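Signal recognition particle 19 kDa protein (Pyrococcus furiosus, PDB 3DLU) probably binds the 7S RNA of the archaeal signal recognition particle directly and mediates binding of the SRP54 subunit, in the targeting of nascent membrane proteins. Local coordinates at residues A[36-39]-A[40-44]. Sequence-based numbering, arbitrary orientation.
Sequences EIVR and AAEEL
OE2 of Glu43 lies off the edge of the Arg39 guanidinium, near its plane and 4.3 Å from NH2 of Arg39, which is too long for a salt bridge. At that distance the opposite charges probably attract without locking together. With CG anti to the backbone N (chi1 -176°) and the chain extended as far as NE, Arg39 carries its charge outward alongside Glu43, and the guanidinium also makes a cation-pi contact with Phe95. Glu43 bends at its second torsion, and its OE1 has a long, weak ion pair with Lys91. The second carboxylate, that of Glu42, crosses Val38 obliquely and brings OE2 of Glu42 to 3.6 Å from CG1 of Val38, while CG of Glu42 rests 3.3 Å from the carbonyl O of Val38.

Both pairs illustrate the i to i+4 spacing of an alpha-helix, which sets Val38 beside Glu42 and Arg39 beside Glu43. The helix here is the last turns of helix 34-43, packed between the antiparallel sheet and helix 81-100 of the SRP19 fold. Its backbone ladder is regular: Ala40 N donates to Glu36 O at 2.9 Å, and Ala41, Glu42 and Glu43 bond likewise to Ile37, Val38 and Arg39. The buried face has different neighbours. Ile37 and Ala41 touch strand 68-76 through Ile73 and Leu75, whereas Ala40 lies on Lys91, its CB 3.4 Å from Glu36 O. In the carboxylate of Glu36, OE1 forms a salt bridge with Arg96 of helix 81-100 and also accepts the backbone N-H of Arg33, just ahead of helix 34-43.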
ATOM      1  N   GLU A  36      12.051  -2.468  11.298  1.00 18.92           N
ATOM      2  CA  GLU A  36      12.930  -3.316  12.094  1.00 14.40           C
ATOM      3  C   GLU A  36      13.249  -4.611  11.349  1.00 13.38           C
ATOM      4  O   GLU A  36      14.377  -5.108  11.398  1.00 16.58           O
ATOM      5  CB  GLU A  36      12.293  -3.638  13.453  1.00 15.62           C
ATOM      6  CG  GLU A  36      12.282  -2.474  14.434  1.00 19.62           C
ATOM      7  CD  GLU A  36      11.652  -2.854  15.763  1.00 22.82           C
ATOM      8  OE1 GLU A  36      10.493  -3.314  15.747  1.00 19.81           O
ATOM      9  OE2 GLU A  36      12.313  -2.712  16.817  1.00 16.52           O
ATOM     10  N   ILE A  37      12.240  -5.165  10.692  1.00 13.39           N
ATOM     11  CA  ILE A  37      12.411  -6.364   9.882  1.00 11.62           C
ATOM     12  C   ILE A  37      13.372  -6.086   8.727  1.00 11.26           C
ATOM     13  O   ILE A  37      14.234  -6.904   8.418  1.00 13.50           O
ATOM     14  CB  ILE A  37      11.054  -6.848   9.376  1.00 16.19           C
ATOM     15  CG1 ILE A  37      10.234  -7.330  10.585  1.00 16.72           C
ATOM     16  CG2 ILE A  37      11.201  -7.961   8.336  1.00 15.57           C
ATOM     17  CD1 ILE A  37       8.744  -7.515  10.302  1.00 11.85           C
ATOM     18  N   VAL A  38      13.235  -4.920   8.105  1.00 13.35           N
ATOM     19  CA  VAL A  38      14.128  -4.574   7.008  1.00 15.22           C
ATOM     20  C   VAL A  38      15.561  -4.434   7.525  1.00 15.41           C
ATOM     21  O   VAL A  38      16.503  -4.962   6.931  1.00 14.34           O
ATOM     22  CB  VAL A  38      13.687  -3.289   6.290  1.00 18.05           C
ATOM     23  CG1 VAL A  38      14.799  -2.782   5.361  1.00 17.90           C
ATOM     24  CG2 VAL A  38      12.400  -3.535   5.513  1.00 17.93           C
ATOM     25  N   ARG A  39      15.715  -3.734   8.642  1.00 14.26           N
ATOM     26  CA  ARG A  39      17.034  -3.573   9.244  1.00 18.19           C
ATOM     27  C   ARG A  39      17.664  -4.920   9.583  1.00 19.38           C
ATOM     28  O   ARG A  39      18.846  -5.144   9.300  1.00 14.85           O
ATOM     29  CB  ARG A  39      16.970  -2.693  10.496  1.00 14.56           C
ATOM     30  CG  ARG A  39      18.342  -2.436  11.089  1.00 19.15           C
ATOM     31  CD  ARG A  39      18.244  -1.670  12.398  1.00 25.24           C
ATOM     32  NE  ARG A  39      19.530  -1.660  13.091  1.00 30.21           N
ATOM     33  CZ  ARG A  39      19.720  -1.196  14.321  1.00 38.75           C
ATOM     34  NH1 ARG A  39      18.700  -0.701  15.009  1.00 24.38           N
ATOM     35  NH2 ARG A  39      20.931  -1.228  14.862  1.00 47.52           N
ATOM     36  N   ALA A  40      16.881  -5.806  10.205  1.00 13.48           N
ATOM     37  CA  ALA A  40      17.345  -7.160  10.530  1.00 17.05           C
ATOM     38  C   ALA A  40      17.752  -7.959   9.293  1.00 17.48           C
ATOM     39  O   ALA A  40      18.795  -8.610   9.287  1.00 15.83           O
ATOM     40  CB  ALA A  40      16.271  -7.922  11.324  1.00 14.79           C
ATOM     41  N   ALA A  41      16.920  -7.919   8.254  1.00 13.68           N
ATOM     42  CA  ALA A  41      17.196  -8.662   7.021  1.00 15.67           C
ATOM     43  C   ALA A  41      18.524  -8.225   6.412  1.00 15.63           C
ATOM     44  O   ALA A  41      19.319  -9.053   5.986  1.00 17.69           O
ATOM     45  CB  ALA A  41      16.053  -8.485   6.009  1.00 12.28           C
ATOM     46  N   GLU A  42      18.751  -6.917   6.391  1.00 15.48           N
ATOM     47  CA  GLU A  42      19.969  -6.354   5.819  1.00 21.47           C
ATOM     48  C   GLU A  42      21.175  -6.788   6.645  1.00 23.66           C
ATOM     49  O   GLU A  42      22.192  -7.219   6.101  1.00 20.03           O
ATOM     50  CB  GLU A  42      19.863  -4.836   5.756  1.00 18.93           C
ATOM     51  CG  GLU A  42      18.886  -4.340   4.680  1.00 28.40           C
ATOM     52  CD  GLU A  42      18.609  -2.848   4.773  1.00 49.79           C
ATOM     53  OE1 GLU A  42      18.938  -2.241   5.818  1.00 53.29           O
ATOM     54  OE2 GLU A  42      18.055  -2.286   3.804  1.00 55.03           O
ATOM     55  N   GLU A  43      21.052  -6.704   7.964  1.00 17.85           N
ATOM     56  CA  GLU A  43      22.137  -7.154   8.822  1.00 17.33           C
ATOM     57  C   GLU A  43      22.433  -8.641   8.640  1.00 19.43           C
ATOM     58  O   GLU A  43      23.590  -9.059   8.750  1.00 20.69           O
ATOM     59  CB  GLU A  43      21.874  -6.820  10.296  1.00 24.13           C
ATOM     60  CG  GLU A  43      22.199  -5.382  10.660  1.00 57.78           C
ATOM     61  CD  GLU A  43      22.829  -5.254  12.040  1.00 82.04           C
ATOM     62  OE1 GLU A  43      23.164  -6.300  12.646  1.00 60.65           O
ATOM     63  OE2 GLU A  43      22.995  -4.109  12.516  1.00 76.35           O
ATOM     64  N   LEU A  44      21.394  -9.424   8.347  1.00 14.67           N
ATOM     65  CA  LEU A  44      21.525 -10.869   8.133  1.00 13.47           C
ATOM     66  C   LEU A  44      21.992 -11.207   6.715  1.00 18.92           C
ATOM     67  O   LEU A  44      22.153 -12.386   6.376  1.00 18.46           O
ATOM     68  CB  LEU A  44      20.190 -11.579   8.403  1.00 14.36           C
ATOM     69  CG  LEU A  44      19.749 -11.520   9.874  1.00 16.45           C
ATOM     70  CD1 LEU A  44      18.268 -11.847  10.033  1.00 16.60           C
ATOM     71  CD2 LEU A  44      20.619 -12.448  10.724  1.00 19.85           C
TER